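Local coordinates for amine Dehydrogenase (Pseudomonas putida, PDB 1JMX), which probably carries electrons through its two c-type hemes as the alpha subunit of a quinohemoprotein amine dehydrogenase, at residues T222-A230 against N241-L249; A179-M190 against G273-E281. All coordinates share one frame; numbering follows the deposited sequence.

Contact 1: residues T222-A230 against N241-L249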
loop_
_atom_site.group_PDB
_atom_site.type_symbol
_atom_site.label_atom_id
_atom_site.label_comp_id
_atom_site.label_asym_id
_atom_site.label_seq_id
_atom_site.Cartn_x
_atom_site.Cartn_y
_atom_site.Cartn_z
ATOM N N THR A 222 -0.860 -24.850 27.297
ATOM C CA THR A 222 -1.419 -23.523 27.545
ATOM C C THR A 222 -2.921 -23.612 27.194
ATOM O O THR A 222 -3.302 -24.180 26.169
ATOM C CB THR A 222 -0.669 -22.415 26.725
ATOM O OG1 THR A 222 -1.240 -21.123 26.976
ATOM C CG2 THR A 222 -0.773 -22.670 25.284
ATOM N N PRO A 223 -3.795 -23.120 28.090
ATOM C CA PRO A 223 -5.245 -23.150 27.894
ATOM C C PRO A 223 -5.791 -22.347 26.719
ATOM O O PRO A 223 -5.207 -21.348 26.298
ATOM C CB PRO A 223 -5.775 -22.587 29.219
ATOM C CG PRO A 223 -4.703 -22.924 30.194
ATOM C CD PRO A 223 -3.473 -22.571 29.416
ATOM N N PHE A 224 -6.937 -22.791 26.216
ATOM C CA PHE A 224 -7.620 -22.109 25.130
ATOM C C PHE A 224 -9.113 -22.096 25.469
ATOM O O PHE A 224 -9.931 -22.764 24.834
ATOM C CB PHE A 224 -7.358 -22.790 23.781
ATOM C CG PHE A 224 -7.695 -21.925 22.597
ATOM C CD1 PHE A 224 -6.924 -20.807 22.300
ATOM C CD2 PHE A 224 -8.795 -22.208 21.800
ATOM C CE1 PHE A 224 -7.243 -19.973 21.223
ATOM C CE2 PHE A 224 -9.130 -21.383 20.715
ATOM C CZ PHE A 224 -8.348 -20.259 20.429
ATOM N N ASN A 225 -9.443 -21.366 26.527
ATOM C CA ASN A 225 -10.822 -21.248 26.975
ATOM C C ASN A 225 -11.293 -19.809 26.811
ATOM O O ASN A 225 -10.611 -18.863 27.222
ATOM C CB ASN A 225 -10.960 -21.678 28.439
ATOM C CG ASN A 225 -10.492 -23.107 28.678
ATOM O OD1 ASN A 225 -10.808 -24.010 27.908
ATOM N ND2 ASN A 225 -9.734 -23.313 29.754
ATOM N N GLY A 226 -12.464 -19.654 26.207
ATOM C CA GLY A 226 -13.001 -18.330 25.994
ATOM C C GLY A 226 -14.502 -18.283 25.856
ATOM O O GLY A 226 -15.182 -19.298 25.727
ATOM N N SER A 227 -15.001 -17.059 25.876
ATOM C CA SER A 227 -16.422 -16.769 25.769
ATOM C C SER A 227 -16.582 -15.581 24.827
ATOM O O SER A 227 -15.769 -14.654 24.840
ATOM C CB SER A 227 -16.966 -16.403 27.153
ATOM O OG SER A 227 -18.258 -15.819 27.079
ATOM N N GLY A 228 -17.629 -15.611 24.011
ATOM C CA GLY A 228 -17.870 -14.519 23.088
ATOM C C GLY A 228 -19.180 -14.677 22.360
ATOM O O GLY A 228 -20.092 -15.353 22.840
ATOM N N SER A 229 -19.278 -14.057 21.193
ATOM C CA SER A 229 -20.493 -14.138 20.403
ATOM C C SER A 229 -20.177 -14.149 18.921
ATOM O O SER A 229 -19.046 -13.897 18.513
ATOM C CB SER A 229 -21.420 -12.975 20.740
ATOM O OG SER A 229 -20.739 -11.745 20.596
ATOM N N ALA A 230 -21.187 -14.443 18.118
ATOM C CA ALA A 230 -21.011 -14.499 16.683
ATOM C C ALA A 230 -22.314 -14.204 15.952
ATOM O O ALA A 230 -23.404 -14.307 16.526
ATOM C CB ALA A 230 -20.492 -15.860 16.283
ATOM N N ASN A 241 -16.402 -13.147 17.778
ATOM C CA ASN A 241 -15.403 -12.533 18.627
ATOM C C ASN A 241 -15.407 -13.310 19.927
ATOM O O ASN A 241 -16.427 -13.389 20.616
ATOM C CB ASN A 241 -15.713 -11.060 18.891
ATOM C CG ASN A 241 -14.575 -10.361 19.604
ATOM O OD1 ASN A 241 -14.497 -10.351 20.844
ATOM N ND2 ASN A 241 -13.654 -9.816 18.825
ATOM N N VAL A 242 -14.264 -13.898 20.246
ATOM C CA VAL A 242 -14.127 -14.694 21.447
ATOM C C VAL A 242 -12.936 -14.252 22.271
ATOM O O VAL A 242 -11.790 -14.307 21.820
ATOM C CB VAL A 242 -13.983 -16.190 21.105
ATOM C CG1 VAL A 242 -13.812 -17.003 22.369
ATOM C CG2 VAL A 242 -15.208 -16.668 20.330
ATOM N N LYS A 243 -13.235 -13.802 23.482
ATOM C CA LYS A 243 -12.234 -13.349 24.428
ATOM C C LYS A 243 -11.567 -14.573 25.066
ATOM O O LYS A 243 -12.136 -15.199 25.974
ATOM C CB LYS A 243 -12.916 -12.499 25.504
ATOM C CG LYS A 243 -11.990 -11.935 26.559
ATOM C CD LYS A 243 -11.246 -10.730 26.041
ATOM C CE LYS A 243 -10.285 -10.179 27.083
ATOM N NZ LYS A 243 -9.392 -9.136 26.478
ATOM N N VAL A 244 -10.402 -14.956 24.532
ATOM C CA VAL A 244 -9.638 -16.094 25.049
ATOM C C VAL A 244 -8.465 -15.548 25.856
ATOM O O VAL A 244 -7.465 -15.074 25.297
ATOM C CB VAL A 244 -9.107 -17.010 23.919
ATOM C CG1 VAL A 244 -8.328 -18.184 24.518
ATOM C CG2 VAL A 244 -10.257 -17.525 23.068
ATOM N N GLY A 245 -8.601 -15.611 27.176
ATOM C CA GLY A 245 -7.569 -15.093 28.053
ATOM C C GLY A 245 -7.637 -13.576 28.101
ATOM O O GLY A 245 -8.676 -12.998 28.448
ATOM N N ASP A 246 -6.546 -12.931 27.699
ATOM C CA ASP A 246 -6.452 -11.471 27.698
ATOM C C ASP A 246 -6.599 -10.895 26.288
ATOM O O ASP A 246 -6.469 -9.681 26.089
ATOM C CB ASP A 246 -5.098 -11.033 28.277
ATOM C CG ASP A 246 -4.880 -11.526 29.707
ATOM O OD1 ASP A 246 -5.108 -10.733 30.653
ATOM O OD2 ASP A 246 -4.481 -12.702 29.884
ATOM N N ALA A 247 -6.911 -11.749 25.320
ATOM C CA ALA A 247 -7.041 -11.288 23.946
ATOM C C ALA A 247 -8.382 -11.591 23.303
ATOM O O ALA A 247 -8.978 -12.648 23.531
ATOM C CB ALA A 247 -5.914 -11.880 23.093
ATOM N N ASN A 248 -8.874 -10.630 22.531
ATOM C CA ASN A 248 -10.111 -10.816 21.799
ATOM C C ASN A 248 -9.702 -11.389 20.462
ATOM O O ASN A 248 -8.829 -10.843 19.791
ATOM C CB ASN A 248 -10.830 -9.488 21.583
ATOM C CG ASN A 248 -11.772 -9.155 22.716
ATOM O OD1 ASN A 248 -12.959 -9.514 22.686
ATOM N ND2 ASN A 248 -11.247 -8.487 23.742
ATOM N N LEU A 249 -10.297 -12.517 20.099
ATOM C CA LEU A 249 -9.986 -13.150 18.834
ATOM C C LEU A 249 -11.191 -13.111 17.906
ATOM O O LEU A 249 -12.305 -13.416 18.318
ATOM C CB LEU A 249 -9.570 -14.605 19.046
ATOM C CG LEU A 249 -8.435 -14.924 20.024
ATOM C CD1 LEU A 249 -7.986 -16.353 19.797
ATOM C CD2 LEU A 249 -7.264 -13.989 19.831
#

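Contact 2: residues A179-M190 against G273-E281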
loop_
_atom_site.group_PDB
_atom_site.type_symbol
_atom_site.label_atom_id
_atom_site.label_comp_id
_atom_site.label_asym_id
_atom_site.label_seq_id
_atom_site.Cartn_x
_atom_site.Cartn_y
_atom_site.Cartn_z
ATOM N N ALA A 179 -29.420 -24.254 12.179
ATOM C CA ALA A 179 -28.593 -25.414 11.848
ATOM C C ALA A 179 -27.209 -25.402 12.502
ATOM O O ALA A 179 -26.489 -26.397 12.429
ATOM C CB ALA A 179 -28.438 -25.532 10.334
ATOM N N LEU A 180 -26.846 -24.296 13.154
ATOM C CA LEU A 180 -25.526 -24.174 13.778
ATOM C C LEU A 180 -25.381 -24.478 15.272
ATOM O O LEU A 180 -24.301 -24.870 15.711
ATOM C CB LEU A 180 -24.908 -22.805 13.468
ATOM C CG LEU A 180 -24.766 -22.444 11.986
ATOM C CD1 LEU A 180 -24.080 -21.108 11.863
ATOM C CD2 LEU A 180 -23.986 -23.514 11.235
ATOM N N PRO A 181 -26.434 -24.258 16.080
ATOM C CA PRO A 181 -26.289 -24.552 17.509
ATOM C C PRO A 181 -25.926 -26.012 17.811
ATOM O O PRO A 181 -26.348 -26.929 17.101
ATOM C CB PRO A 181 -27.660 -24.174 18.068
ATOM C CG PRO A 181 -28.039 -23.009 17.214
ATOM C CD PRO A 181 -27.698 -23.541 15.834
ATOM N N GLY A 182 -25.124 -26.206 18.855
ATOM C CA GLY A 182 -24.704 -27.539 19.244
ATOM C C GLY A 182 -23.255 -27.529 19.681
ATOM O O GLY A 182 -22.688 -26.467 19.930
ATOM N N GLN A 183 -22.645 -28.706 19.775
ATOM C CA GLN A 183 -21.249 -28.796 20.176
ATOM C C GLN A 183 -20.411 -28.953 18.916
ATOM O O GLN A 183 -20.819 -29.622 17.959
ATOM C CB GLN A 183 -21.015 -29.972 21.128
ATOM C CG GLN A 183 -21.945 -30.009 22.351
ATOM C CD GLN A 183 -21.888 -28.745 23.207
ATOM O OE1 GLN A 183 -20.868 -28.056 23.250
ATOM N NE2 GLN A 183 -22.988 -28.442 23.903
ATOM N N TRP A 184 -19.247 -28.317 18.915
ATOM C CA TRP A 184 -18.369 -28.363 17.762
ATOM C C TRP A 184 -16.941 -28.704 18.136
ATOM O O TRP A 184 -16.247 -27.897 18.743
ATOM C CB TRP A 184 -18.375 -27.011 17.040
ATOM C CG TRP A 184 -19.637 -26.708 16.304
ATOM C CD1 TRP A 184 -20.842 -26.341 16.843
ATOM C CD2 TRP A 184 -19.814 -26.699 14.882
ATOM N NE1 TRP A 184 -21.752 -26.101 15.844
ATOM C CE2 TRP A 184 -21.150 -26.311 14.630
ATOM C CE3 TRP A 184 -18.973 -26.978 13.794
ATOM C CZ2 TRP A 184 -21.665 -26.193 13.332
ATOM C CZ3 TRP A 184 -19.485 -26.864 12.505
ATOM C CH2 TRP A 184 -20.818 -26.474 12.286
ATOM N N ALA A 185 -16.488 -29.887 17.741
ATOM C CA ALA A 185 -15.116 -30.299 18.021
ATOM C C ALA A 185 -14.208 -29.551 17.063
ATOM O O ALA A 185 -14.439 -29.561 15.855
ATOM C CB ALA A 185 -14.961 -31.807 17.814
ATOM N N PHE A 186 -13.189 -28.881 17.587
ATOM C CA PHE A 186 -12.279 -28.154 16.718
ATOM C C PHE A 186 -10.803 -28.525 16.863
ATOM O O PHE A 186 -10.353 -29.046 17.891
ATOM C CB PHE A 186 -12.476 -26.629 16.847
ATOM C CG PHE A 186 -11.969 -26.043 18.140
ATOM C CD1 PHE A 186 -12.839 -25.798 19.196
ATOM C CD2 PHE A 186 -10.621 -25.715 18.293
ATOM C CE1 PHE A 186 -12.380 -25.233 20.388
ATOM C CE2 PHE A 186 -10.152 -25.153 19.481
ATOM C CZ PHE A 186 -11.034 -24.911 20.531
ATOM N N SER A 187 -10.065 -28.235 15.799
ATOM C CA SER A 187 -8.639 -28.480 15.718
ATOM C C SER A 187 -8.070 -27.287 14.964
ATOM O O SER A 187 -8.728 -26.720 14.096
ATOM C CB SER A 187 -8.370 -29.767 14.940
ATOM O OG SER A 187 -6.986 -30.020 14.863
ATOM N N GLY A 188 -6.850 -26.904 15.304
ATOM C CA GLY A 188 -6.226 -25.780 14.643
ATOM C C GLY A 188 -4.745 -25.707 14.943
ATOM O O GLY A 188 -4.219 -26.497 15.726
ATOM N N HIS A 189 -4.073 -24.741 14.327
ATOM C CA HIS A 189 -2.647 -24.564 14.519
ATOM C C HIS A 189 -2.242 -23.103 14.418
ATOM O O HIS A 189 -2.620 -22.410 13.475
ATOM C CB HIS A 189 -1.875 -25.365 13.471
ATOM C CG HIS A 189 -0.391 -25.337 13.666
ATOM N ND1 HIS A 189 0.395 -24.289 13.239
ATOM C CD2 HIS A 189 0.445 -26.209 14.275
ATOM C CE1 HIS A 189 1.649 -24.513 13.581
ATOM N NE2 HIS A 189 1.707 -25.672 14.211
ATOM N N MET A 190 -1.481 -22.639 15.398
ATOM C CA MET A 190 -0.991 -21.273 15.388
ATOM C C MET A 190 0.504 -21.306 15.065
ATOM O O MET A 190 1.277 -21.970 15.750
ATOM C CB MET A 190 -1.224 -20.599 16.739
ATOM C CG MET A 190 -0.845 -19.125 16.753
ATOM S SD MET A 190 -1.071 -18.346 18.354
ATOM C CE MET A 190 -2.726 -17.746 18.195
ATOM N N GLY A 273 -2.564 -15.545 14.568
ATOM C CA GLY A 273 -3.779 -16.315 14.480
ATOM C C GLY A 273 -3.519 -17.793 14.326
ATOM O O GLY A 273 -2.376 -18.249 14.361
ATOM N N LEU A 274 -4.591 -18.545 14.144
ATOM C CA LEU A 274 -4.492 -19.978 13.987
ATOM C C LEU A 274 -5.463 -20.473 12.925
ATOM O O LEU A 274 -6.525 -19.892 12.722
ATOM C CB LEU A 274 -4.776 -20.681 15.330
ATOM C CG LEU A 274 -6.063 -20.322 16.078
ATOM C CD1 LEU A 274 -6.765 -21.566 16.532
ATOM C CD2 LEU A 274 -5.773 -19.415 17.247
ATOM N N ASP A 275 -5.054 -21.500 12.190
ATOM C CA ASP A 275 -5.924 -22.100 11.191
ATOM C C ASP A 275 -6.983 -22.793 12.012
ATOM O O ASP A 275 -6.700 -23.304 13.093
ATOM C CB ASP A 275 -5.159 -23.096 10.327
ATOM C CG ASP A 275 -4.224 -22.410 9.360
ATOM O OD1 ASP A 275 -4.412 -21.200 9.113
ATOM O OD2 ASP A 275 -3.302 -23.071 8.843
ATOM N N PHE A 276 -8.201 -22.824 11.508
ATOM C CA PHE A 276 -9.271 -23.407 12.280
ATOM C C PHE A 276 -10.240 -24.245 11.475
ATOM O O PHE A 276 -10.809 -23.796 10.483
ATOM C CB PHE A 276 -10.002 -22.277 13.000
ATOM C CG PHE A 276 -11.100 -22.731 13.913
ATOM C CD1 PHE A 276 -10.912 -22.723 15.290
ATOM C CD2 PHE A 276 -12.345 -23.086 13.406
ATOM C CE1 PHE A 276 -11.956 -23.052 16.153
ATOM C CE2 PHE A 276 -13.390 -23.417 14.255
ATOM C CZ PHE A 276 -13.199 -23.399 15.632
ATOM N N THR A 277 -10.431 -25.474 11.930
ATOM C CA THR A 277 -11.361 -26.383 11.293
ATOM C C THR A 277 -12.159 -27.025 12.417
ATOM O O THR A 277 -11.622 -27.297 13.482
ATOM C CB THR A 277 -10.636 -27.429 10.402
ATOM O OG1 THR A 277 -11.608 -28.297 9.807
ATOM C CG2 THR A 277 -9.637 -28.252 11.201
ATOM N N ALA A 278 -13.461 -27.158 12.223
ATOM C CA ALA A 278 -14.313 -27.745 13.246
ATOM C C ALA A 278 -15.390 -28.598 12.605
ATOM O O ALA A 278 -15.660 -28.479 11.402
ATOM C CB ALA A 278 -14.950 -26.655 14.121
ATOM N N VAL A 279 -16.001 -29.460 13.415
ATOM C CA VAL A 279 -17.055 -30.346 12.948
ATOM C C VAL A 279 -18.154 -30.427 13.996
ATOM O O VAL A 279 -17.880 -30.587 15.182
ATOM C CB VAL A 279 -16.497 -31.756 12.647
ATOM C CG1 VAL A 279 -17.623 -32.744 12.442
ATOM C CG2 VAL A 279 -15.647 -31.707 11.400
ATOM N N LYS A 280 -19.399 -30.300 13.550
ATOM C CA LYS A 280 -20.526 -30.365 14.461
ATOM C C LYS A 280 -20.842 -31.800 14.869
ATOM O O LYS A 280 -20.739 -32.738 14.074
ATOM C CB LYS A 280 -21.769 -29.741 13.841
ATOM C CG LYS A 280 -22.926 -29.623 14.809
ATOM C CD LYS A 280 -24.187 -29.133 14.121
ATOM C CE LYS A 280 -25.381 -29.091 15.089
ATOM N NZ LYS A 280 -25.723 -30.448 15.630
ATOM N N GLU A 281 -21.236 -31.946 16.127
ATOM C CA GLU A 281 -21.609 -33.235 16.681
ATOM C C GLU A 281 -22.762 -33.779 15.850
ATOM O O GLU A 281 -23.529 -33.010 15.271
ATOM C CB GLU A 281 -22.051 -33.063 18.133
ATOM C CG GLU A 281 -23.196 -32.066 18.305
ATOM C CD GLU A 281 -23.713 -31.991 19.732
ATOM O OE1 GLU A 281 -24.240 -30.918 20.109
ATOM O OE2 GLU A 281 -23.604 -33.006 20.471
#

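Contact 1: residues T222-A230 against N241-L249
Ser227 and Ser229 pair with Lys243 and Asn241 in an antiparallel ladder between neighbouring strands. The axes of strands 223-230 and 241-244 run at 155° to each other and approach to 4.4 Å. Asn241 N gives Ser229 O a short, straight bond of 2.8 Å. Ser229 N returns one to Asn241 O. Lys243 N reaches Ser227 O at 3.0 Å but comes from well above the carbonyl plane, and the return bond from Ser227 N to Lys243 O is weak at 3.4 Å. Beyond this pair the chain turns back through a type II' turn, Val244 to Ala247. Gly228 sits opposite Val242, and its CA lies 3.1 Å from Asn241 O in a CA-H...O contact. A side chain there would run into that carbonyl oxygen.

The side-chain contact is apolar and centres on Phe224. With CG anti to the backbone N (chi1 -163°), its ring swings over to the second segment. Val244 CG1 meets CD1 at 3.7 Å, the two side chains crossing at about a right angle. Leu249 comes from the opposite direction, and its CD1 lies 4.0 Å from both CE1 and CZ of Phe224. Met264 and Tyr218 add to the packing round the ring. Val242 CG1 lies against the backbone of Gly226 and Ser227.

The chemistry is divided between the faces. Ser227, Ser229, Asn241 and Lys243 make a polar outer face, while Phe224, Val242 and Leu249 are buried, so backbone bonds set the register and hydrocarbon fills the inner side.

Contact 2: residues A179-M190 against G273-E281
Trp184 and Lys280 face each other as a non-hydrogen-bonded pair in the antiparallel ladder of strands 182-190 and 273-280. The lysine can be followed outward. Its CB sits over the centre of the tryptophan six-membered ring, 3.5 Å from the centroid and 9° off the ring normal, a CH-pi contact. CG continues over CE2 of Trp184 and also nears Gln183 O. CD passes CZ2 of Trp184 at 4.0 Å. CE reaches Pro181 O at 3.1 Å. The Lys280 chain is extended to this point and bends at its last torsion (chi4 -62°), and Lys280 NZ then makes a weak hydrogen bond to Glu281 O.

The indole is also held at its edge. NE1 of Trp184 donates to Leu180 O, 2.8 Å away and close to the ring plane. Were Trp184 an alanine, Leu180 O would probably lose this donor, and the lysine methylenes the flat surface they cover.

Beside this pair, Glu281 OE1 takes the backbone N of Gln183 at 2.7 Å, from above the carboxylate plane. Glu281 N bonds in turn to Gln183 O. Further along, the rings of Phe186 and Phe276 are near parallel but slid apart, with centroids 5.2 Å apart, and Phe276 CZ touches Phe186 CB at 3.5 Å. Phe253 stacks on Phe276. Past Gly188, Met190 CE meets Leu274 CD2. On the other face, Asp275 OD1 forms a salt bridge with Arg85, and Ser187 and Val279 pack on strand 285-295.

Paired backbone bonds at Ala185, Ser187 and His189 join the first and last strands of an eight-stranded antiparallel sheet, the closure of an up-and-down beta-barrel.

Contacts 1 and 2 belong to the same eight-stranded barrel, and their centres are 14 Å apart. Contact 1 joins sequential strands of a hairpin. Contact 2 joins the barrel's first and last strands, 83 residues apart at their closest ends, so the whole of contact 1 falls in the chain between its segments. The two meet inside the barrel through Phe224. Its CD2 packs on Phe186 CZ at 3.7 Å, and its CZ lies 4.2 Å from Leu274 CD2. One ring thus ties the hairpin to the closing seam. Tyr218 touches Phe224 as well as Met190 and Leu274. Both contacts lie away from the heme sites.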